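Local coordinates for glycerol dehydrogenase (Bacillus coagulans, PDB 6CSJ), which probably oxidises glycerol and related polyols with NAD+, and in this engineered double mutant has an acquired D-lactate dehydrogenase activity, at residues L280-E294 with A351-K363. The protein carries 2 engineered substitutions. Numbering follows the deposited sequence.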
ATOM      1  N   LEU A 280      -4.075 -12.219  10.421  1.00 22.67           N
ATOM      2  CA  LEU A 280      -4.224 -13.216  11.472  1.00 24.14           C
ATOM      3  C   LEU A 280      -5.659 -13.752  11.475  1.00 22.68           C
ATOM      4  O   LEU A 280      -5.864 -14.954  11.527  1.00 26.05           O
ATOM      5  CB  LEU A 280      -3.841 -12.635  12.846  1.00 22.46           C
ATOM      6  CG  LEU A 280      -3.946 -13.572  14.055  1.00 25.50           C
ATOM      7  CD1 LEU A 280      -3.111 -14.829  13.831  1.00 26.86           C
ATOM      8  CD2 LEU A 280      -3.524 -12.853  15.328  1.00 26.74           C
ATOM      9  N   ALA A 281      -6.631 -12.846  11.388  1.00 24.77           N
ATOM     10  CA  ALA A 281      -8.044 -13.212  11.281  1.00 23.92           C
ATOM     11  C   ALA A 281      -8.321 -14.081  10.048  1.00 21.30           C
ATOM     12  O   ALA A 281      -9.076 -15.053  10.148  1.00 18.98           O
ATOM     13  CB  ALA A 281      -8.928 -11.972  11.279  1.00 24.58           C
ATOM     14  N   GLN A 282      -7.708 -13.765   8.902  1.00 18.96           N
ATOM     15  CA  GLN A 282      -7.865 -14.628   7.724  1.00 18.01           C
ATOM     16  C   GLN A 282      -7.346 -16.035   8.008  1.00 18.80           C
ATOM     17  O   GLN A 282      -7.991 -17.013   7.631  1.00 20.94           O
ATOM     18  CB  GLN A 282      -7.203 -14.080   6.457  1.00 16.93           C
ATOM     19  CG  GLN A 282      -7.480 -15.004   5.267  1.00 16.52           C
ATOM     20  CD  GLN A 282      -7.000 -14.493   3.931  1.00 17.57           C
ATOM     21  OE1 GLN A 282      -7.187 -13.326   3.599  1.00 19.69           O
ATOM     22  NE2 GLN A 282      -6.406 -15.384   3.134  1.00 19.73           N
ATOM     23  N   LEU A 283      -6.205 -16.136   8.683  1.00 19.23           N
ATOM     24  CA  LEU A 283      -5.612 -17.444   8.971  1.00 21.20           C
ATOM     25  C   LEU A 283      -6.496 -18.317   9.885  1.00 20.89           C
ATOM     26  O   LEU A 283      -6.563 -19.532   9.707  1.00 22.08           O
ATOM     27  CB  LEU A 283      -4.199 -17.291   9.553  1.00 22.90           C
ATOM     28  CG  LEU A 283      -3.150 -16.645   8.645  1.00 26.83           C
ATOM     29  CD1 LEU A 283      -1.840 -16.489   9.396  1.00 29.14           C
ATOM     30  CD2 LEU A 283      -2.931 -17.435   7.375  1.00 29.66           C
ATOM     31  N   ILE A 284      -7.172 -17.690  10.842  1.00 18.03           N
ATOM     32  CA  ILE A 284      -8.172 -18.376  11.663  1.00 22.15           C
ATOM     33  C   ILE A 284      -9.368 -18.799  10.789  1.00 20.74           C
ATOM     34  O   ILE A 284      -9.804 -19.946  10.846  1.00 16.56           O
ATOM     35  CB  ILE A 284      -8.684 -17.490  12.829  1.00 24.01           C
ATOM     36  CG1 ILE A 284      -7.532 -17.011  13.731  1.00 26.68           C
ATOM     37  CG2 ILE A 284      -9.724 -18.240  13.655  1.00 22.04           C
ATOM     38  CD1 ILE A 284      -6.664 -18.097  14.298  1.00 26.05           C
ATOM     39  N   LEU A 285      -9.863 -17.871   9.970  1.00 21.73           N
ATOM     40  CA  LEU A 285     -11.011 -18.114   9.093  1.00 21.66           C
ATOM     41  C   LEU A 285     -10.797 -19.322   8.168  1.00 22.10           C
ATOM     42  O   LEU A 285     -11.655 -20.199   8.080  1.00 21.56           O
ATOM     43  CB  LEU A 285     -11.327 -16.850   8.278  1.00 22.46           C
ATOM     44  CG  LEU A 285     -12.494 -16.885   7.280  1.00 20.69           C
ATOM     45  CD1 LEU A 285     -13.820 -17.162   7.964  1.00 18.44           C
ATOM     46  CD2 LEU A 285     -12.535 -15.572   6.513  1.00 21.17           C
ATOM     47  N   GLU A 286      -9.649 -19.367   7.496  1.00 24.39           N
ATOM     48  CA  GLU A 286      -9.289 -20.513   6.620  1.00 26.68           C
ATOM     49  C   GLU A 286      -8.703 -21.693   7.414  1.00 23.66           C
ATOM     50  O   GLU A 286      -8.446 -22.746   6.849  1.00 20.78           O
ATOM     51  CB  GLU A 286      -8.347 -20.099   5.463  1.00 26.51           C
ATOM     52  CG  GLU A 286      -6.977 -19.538   5.843  1.00 28.60           C
ATOM     53  CD  GLU A 286      -6.094 -19.255   4.606  1.00 31.47           C
ATOM     54  OE1 GLU A 286      -5.494 -20.220   4.098  1.00 32.48           O
ATOM     55  OE2 GLU A 286      -5.953 -18.093   4.142  1.00 38.28           O
ATOM     56  N   ASP A 287      -8.500 -21.488   8.715  1.00 25.07           N
ATOM     57  CA  ASP A 287      -7.940 -22.471   9.634  1.00 23.57           C
ATOM     58  C   ASP A 287      -6.587 -22.965   9.141  1.00 23.38           C
ATOM     59  O   ASP A 287      -6.355 -24.168   9.011  1.00 24.72           O
ATOM     60  CB  ASP A 287      -8.929 -23.613   9.891  1.00 24.71           C
ATOM     61  CG  ASP A 287      -8.450 -24.565  10.998  1.00 28.31           C
ATOM     62  OD1 ASP A 287      -7.971 -24.086  12.052  1.00 30.09           O
ATOM     63  OD2 ASP A 287      -8.528 -25.795  10.807  1.00 24.08           O
ATOM     64  N   ALA A 288      -5.692 -22.017   8.873  1.00 23.32           N
ATOM     65  CA  ALA A 288      -4.320 -22.328   8.484  1.00 23.11           C
ATOM     66  C   ALA A 288      -3.653 -23.145   9.595  1.00 22.41           C
ATOM     67  O   ALA A 288      -4.079 -23.059  10.759  1.00 18.43           O
ATOM     68  CB  ALA A 288      -3.536 -21.043   8.232  1.00 22.83           C
ATOM     69  N   PRO A 289      -2.629 -23.954   9.249  1.00 25.18           N
ATOM     70  CA  PRO A 289      -1.950 -24.753  10.287  1.00 25.52           C
ATOM     71  C   PRO A 289      -1.416 -23.878  11.410  1.00 30.19           C
ATOM     72  O   PRO A 289      -0.999 -22.741  11.170  1.00 31.90           O
ATOM     73  CB  PRO A 289      -0.786 -25.416   9.545  1.00 25.02           C
ATOM     74  CG  PRO A 289      -1.192 -25.421   8.108  1.00 30.72           C
ATOM     75  CD  PRO A 289      -2.125 -24.247   7.890  1.00 30.34           C
ATOM     76  N   LYS A 290      -1.441 -24.411  12.628  1.00 34.70           N
ATOM     77  CA  LYS A 290      -0.900 -23.707  13.789  1.00 32.00           C
ATOM     78  C   LYS A 290       0.550 -23.233  13.567  1.00 30.29           C
ATOM     79  O   LYS A 290       0.923 -22.167  14.078  1.00 28.57           O
ATOM     80  CB  LYS A 290      -1.002 -24.597  15.035  1.00 31.60           C
ATOM     81  CG  LYS A 290      -0.634 -23.897  16.337  1.00 29.20           C
ATOM     82  CD  LYS A 290      -1.178 -24.609  17.568  1.00 31.25           C
ATOM     83  CE  LYS A 290      -0.492 -25.959  17.818  1.00 34.06           C
ATOM     84  NZ  LYS A 290       0.810 -25.844  18.550  1.00 36.52           N
ATOM     85  N   ALA A 291       1.346 -23.995  12.806  1.00 25.39           N
ATOM     86  CA  ALA A 291       2.736 -23.612  12.497  1.00 26.90           C
ATOM     87  C   ALA A 291       2.817 -22.320  11.669  1.00 29.81           C
ATOM     88  O   ALA A 291       3.677 -21.480  11.912  1.00 40.66           O
ATOM     89  CB  ALA A 291       3.467 -24.745  11.789  1.00 24.35           C
ATOM     90  N   GLU A 292       1.921 -22.184  10.697  1.00 29.27           N
ATOM     91  CA  GLU A 292       1.801 -20.978   9.869  1.00 28.26           C
ATOM     92  C   GLU A 292       1.362 -19.766  10.711  1.00 24.82           C
ATOM     93  O   GLU A 292       1.884 -18.674  10.549  1.00 24.26           O
ATOM     94  CB  GLU A 292       0.802 -21.232   8.738  1.00 32.17           C
ATOM     95  CG  GLU A 292       1.023 -20.437   7.459  1.00 38.09           C
ATOM     96  CD  GLU A 292       0.280 -21.068   6.274  1.00 39.73           C
ATOM     97  OE1 GLU A 292      -0.940 -20.857   6.137  1.00 38.84           O
ATOM     98  OE2 GLU A 292       0.909 -21.783   5.481  1.00 43.20           O
ATOM     99  N   ILE A 293       0.410 -19.973  11.614  1.00 26.37           N
ATOM    100  CA  ILE A 293      -0.059 -18.916  12.538  1.00 27.66           C
ATOM    101  C   ILE A 293       1.065 -18.444  13.469  1.00 24.91           C
ATOM    102  O   ILE A 293       1.259 -17.245  13.666  1.00 19.93           O
ATOM    103  CB  ILE A 293      -1.290 -19.382  13.356  1.00 28.74           C
ATOM    104  CG1 ILE A 293      -2.506 -19.526  12.431  1.00 31.11           C
ATOM    105  CG2 ILE A 293      -1.618 -18.418  14.499  1.00 28.13           C
ATOM    106  CD1 ILE A 293      -3.629 -20.354  13.028  1.00 32.03           C
ATOM    107  N   GLU A 294       1.790 -19.392  14.039  1.00 25.01           N
ATOM    108  CA  GLU A 294       2.903 -19.079  14.942  1.00 24.83           C
ATOM    109  C   GLU A 294       4.002 -18.287  14.232  1.00 22.58           C
ATOM    110  O   GLU A 294       4.544 -17.353  14.821  1.00 24.33           O
ATOM    111  CB  GLU A 294       3.483 -20.346  15.582  1.00 25.39           C
ATOM    112  CG  GLU A 294       2.621 -20.903  16.697  1.00 32.05           C
ATOM    113  CD  GLU A 294       3.097 -22.235  17.253  1.00 33.21           C
ATOM    114  OE1 GLU A 294       4.282 -22.590  17.071  1.00 33.77           O
ATOM    115  OE2 GLU A 294       2.276 -22.920  17.893  1.00 34.23           O
ATOM    116  N   ALA A 351     -13.818 -15.545  13.501  1.00 21.03           N
ATOM    117  CA  ALA A 351     -12.408 -15.380  13.099  1.00 22.17           C
ATOM    118  C   ALA A 351     -11.715 -14.183  13.788  1.00 19.53           C
ATOM    119  O   ALA A 351     -10.580 -14.299  14.251  1.00 21.59           O
ATOM    120  CB  ALA A 351     -12.294 -15.262  11.585  1.00 20.47           C
ATOM    121  N   ILE A 352     -12.414 -13.059  13.873  1.00 18.38           N
ATOM    122  CA  ILE A 352     -11.864 -11.839  14.465  1.00 20.86           C
ATOM    123  C   ILE A 352     -11.618 -12.008  15.967  1.00 20.85           C
ATOM    124  O   ILE A 352     -10.514 -11.732  16.457  1.00 21.98           O
ATOM    125  CB  ILE A 352     -12.765 -10.607  14.155  1.00 22.33           C
ATOM    126  CG1 ILE A 352     -12.685 -10.294  12.652  1.00 22.01           C
ATOM    127  CG2 ILE A 352     -12.352  -9.375  14.972  1.00 22.22           C
ATOM    128  CD1 ILE A 352     -13.809  -9.424  12.127  1.00 22.30           C
ATOM    129  N   VAL A 353     -12.631 -12.467  16.689  1.00 21.64           N
ATOM    130  CA  VAL A 353     -12.520 -12.604  18.145  1.00 22.22           C
ATOM    131  C   VAL A 353     -11.499 -13.695  18.494  1.00 23.94           C
ATOM    132  O   VAL A 353     -10.730 -13.551  19.451  1.00 20.90           O
ATOM    133  CB  VAL A 353     -13.894 -12.873  18.800  1.00 22.73           C
ATOM    134  CG1 VAL A 353     -13.759 -13.190  20.292  1.00 23.79           C
ATOM    135  CG2 VAL A 353     -14.796 -11.668  18.598  1.00 22.19           C
ATOM    136  N   THR A 354     -11.481 -14.766  17.701  1.00 22.43           N
ATOM    137  CA  THR A 354     -10.532 -15.855  17.920  1.00 19.75           C
ATOM    138  C   THR A 354      -9.100 -15.437  17.542  1.00 20.19           C
ATOM    139  O   THR A 354      -8.141 -15.841  18.212  1.00 22.76           O
ATOM    140  CB  THR A 354     -10.982 -17.144  17.194  1.00 18.62           C
ATOM    141  OG1 THR A 354     -12.298 -17.499  17.651  1.00 19.25           O
ATOM    142  CG2 THR A 354     -10.020 -18.308  17.457  1.00 16.38           C
ATOM    143  N   ALA A 355      -8.951 -14.611  16.505  1.00 17.98           N
ATOM    144  CA  ALA A 355      -7.642 -14.029  16.188  1.00 21.05           C
ATOM    145  C   ALA A 355      -7.093 -13.227  17.370  1.00 21.55           C
ATOM    146  O   ALA A 355      -5.914 -13.357  17.730  1.00 21.44           O
ATOM    147  CB  ALA A 355      -7.727 -13.156  14.944  1.00 23.76           C
ATOM    148  N   ASP A 356      -7.965 -12.416  17.972  1.00 24.03           N
ATOM    149  CA  ASP A 356      -7.641 -11.684  19.198  1.00 26.20           C
ATOM    150  C   ASP A 356      -7.247 -12.625  20.347  1.00 25.14           C
ATOM    151  O   ASP A 356      -6.260 -12.360  21.031  1.00 25.07           O
ATOM    152  CB  ASP A 356      -8.802 -10.753  19.600  1.00 27.57           C
ATOM    153  CG  ASP A 356      -8.548 -10.037  20.905  1.00 28.70           C
ATOM    154  OD1 ASP A 356      -7.807  -9.028  20.914  1.00 30.20           O
ATOM    155  OD2 ASP A 356      -9.086 -10.490  21.932  1.00 26.14           O
ATOM    156  N   SER A 357      -7.990 -13.721  20.538  1.00 25.22           N
ATOM    157  CA  SER A 357      -7.644 -14.723  21.573  1.00 24.01           C
ATOM    158  C   SER A 357      -6.298 -15.403  21.285  1.00 22.73           C
ATOM    159  O   SER A 357      -5.505 -15.584  22.202  1.00 21.97           O
ATOM    160  CB  SER A 357      -8.738 -15.797  21.728  1.00 25.13           C
ATOM    161  OG  SER A 357     -10.028 -15.235  21.933  1.00 27.82           O
ATOM    162  N   VAL A 358      -6.050 -15.775  20.023  1.00 23.33           N
ATOM    163  CA  VAL A 358      -4.771 -16.389  19.614  1.00 22.74           C
ATOM    164  C   VAL A 358      -3.592 -15.432  19.855  1.00 26.35           C
ATOM    165  O   VAL A 358      -2.545 -15.841  20.358  1.00 28.04           O
ATOM    166  CB  VAL A 358      -4.812 -16.869  18.132  1.00 22.99           C
ATOM    167  CG1 VAL A 358      -3.426 -17.192  17.597  1.00 24.25           C
ATOM    168  CG2 VAL A 358      -5.694 -18.098  17.998  1.00 22.56           C
ATOM    169  N   GLY A 359      -3.769 -14.167  19.503  1.00 30.34           N
ATOM    170  CA  GLY A 359      -2.742 -13.154  19.733  1.00 30.36           C
ATOM    171  C   GLY A 359      -2.413 -12.948  21.201  1.00 29.96           C
ATOM    172  O   GLY A 359      -1.235 -12.896  21.575  1.00 22.40           O
ATOM    173  N   ARG A 360      -3.460 -12.827  22.021  1.00 32.42           N
ATOM    174  CA  ARG A 360      -3.300 -12.702  23.471  1.00 33.54           C
ATOM    175  C   ARG A 360      -2.583 -13.923  24.006  1.00 32.07           C
ATOM    176  O   ARG A 360      -1.647 -13.792  24.781  1.00 29.29           O
ATOM    177  CB  ARG A 360      -4.648 -12.502  24.189  1.00 39.24           C
ATOM    178  CG  ARG A 360      -5.258 -11.122  23.982  1.00 49.49           C
ATOM    179  CD  ARG A 360      -6.599 -11.004  24.701  1.00 52.72           C
ATOM    180  NE  ARG A 360      -6.458 -10.769  26.138  1.00 65.47           N
ATOM    181  CZ  ARG A 360      -6.471 -11.699  27.099  1.00 72.66           C
ATOM    182  NH1 ARG A 360      -6.623 -12.992  26.821  1.00 77.18           N
ATOM    183  NH2 ARG A 360      -6.336 -11.319  28.369  1.00 69.90           N
ATOM    184  N   TYR A 361      -2.996 -15.100  23.543  1.00 33.40           N
ATOM    185  CA  TYR A 361      -2.418 -16.372  23.990  1.00 28.68           C
ATOM    186  C   TYR A 361      -0.913 -16.427  23.750  1.00 29.13           C
ATOM    187  O   TYR A 361      -0.165 -16.781  24.666  1.00 24.72           O
ATOM    188  CB  TYR A 361      -3.121 -17.569  23.312  1.00 28.19           C
ATOM    189  CG  TYR A 361      -2.457 -18.904  23.563  1.00 27.12           C
ATOM    190  CD1 TYR A 361      -2.745 -19.648  24.716  1.00 25.51           C
ATOM    191  CD2 TYR A 361      -1.529 -19.422  22.653  1.00 24.75           C
ATOM    192  CE1 TYR A 361      -2.125 -20.874  24.953  1.00 24.18           C
ATOM    193  CE2 TYR A 361      -0.907 -20.636  22.885  1.00 25.19           C
ATOM    194  CZ  TYR A 361      -1.210 -21.358  24.032  1.00 25.57           C
ATOM    195  OH  TYR A 361      -0.582 -22.565  24.241  1.00 30.57           O
ATOM    196  N   TYR A 362      -0.476 -16.077  22.539  1.00 27.80           N
ATOM    197  CA  TYR A 362       0.957 -16.132  22.194  1.00 31.27           C
ATOM    198  C   TYR A 362       1.798 -15.007  22.816  1.00 26.80           C
ATOM    199  O   TYR A 362       2.948 -15.238  23.180  1.00 27.43           O
ATOM    200  CB  TYR A 362       1.159 -16.224  20.673  1.00 32.51           C
ATOM    201  CG  TYR A 362       0.864 -17.611  20.133  1.00 30.18           C
ATOM    202  CD1 TYR A 362       1.663 -18.699  20.487  1.00 29.27           C
ATOM    203  CD2 TYR A 362      -0.208 -17.836  19.269  1.00 27.71           C
ATOM    204  CE1 TYR A 362       1.402 -19.974  20.003  1.00 27.85           C
ATOM    205  CE2 TYR A 362      -0.474 -19.111  18.775  1.00 26.40           C
ATOM    206  CZ  TYR A 362       0.326 -20.169  19.141  1.00 24.82           C
ATOM    207  OH  TYR A 362       0.067 -21.420  18.665  1.00 20.42           O
ATOM    208  N   LYS A 363       1.232 -13.811  22.956  1.00 30.29           N
ATOM    209  CA  LYS A 363       1.880 -12.737  23.732  1.00 35.53           C
ATOM    210  C   LYS A 363       2.196 -13.153  25.172  1.00 40.07           C
ATOM    211  O   LYS A 363       3.280 -12.880  25.673  1.00 42.82           O
ATOM    212  CB  LYS A 363       1.040 -11.472  23.754  1.00 35.17           C
ATOM    213  CG  LYS A 363       1.271 -10.592  22.528  1.00 38.16           C
ATOM    214  CD  LYS A 363       0.298  -9.420  22.490  1.00 37.08           C
ATOM    215  CE  LYS A 363       0.399  -8.454  23.646  1.00 36.16           C
ATOM    216  NZ  LYS A 363      -0.517  -7.342  23.298  1.00 41.93           N
TER
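Ile284 enters helix 351-363 as a knob into a hole, its side chain lodged among Ala351, Thr354, Ala355 and Val358. Its two branches divide the work: CG2, anti to the backbone N, lies 3.8 Å from Thr354 CG2, whereas CG1 passes over the backbone of Ala355 and carries CD1 to within 3.8 Å of Val358 CG2. Small residues let the backbones come together here, with Ala281 CA and Ala355 CA just 5.0 Å apart. The methyl of Ala355 rests on the backbone of Ala281, and that of Ala351 meets Leu285 CB at 3.8 Å. The axes of 280-285 and 351-363 therefore approach to 8.1 Å while crossing at 110°.

The second helix, 290-294, stands farther off and is bridged by longer side chains. Ile293 CG2 meets Val358 CG1 at 3.8 Å, and beyond it the Tyr362 phenol reaches Glu294, donating a weak hydrogen bond from OH to OE2 (2.8 Å). The carboxylate and ring planes are 65° apart, and Glu294 CG packs obliquely against the ring. Lys290 NZ forms a salt bridge with the same OE2, at 3.3 Å, its hydrogen bond weak, while its CG and CD lie beside the phenol oxygen. A phenylalanine in place of Tyr362 would probably leave Glu294 OE2 without the phenol's hydrogen bond, its carboxylate held by Lys290 alone among the residues of the contact.

The contact is helix packing in the all-helical part of this iron-containing alcohol dehydrogenase fold, away from the parallel sheet: helix 345-365 packs across the last turns of helix 271-285 and the first turn of helix 290-303, with Ile256 of helix 252-259 touching both Ala281 and Ile352.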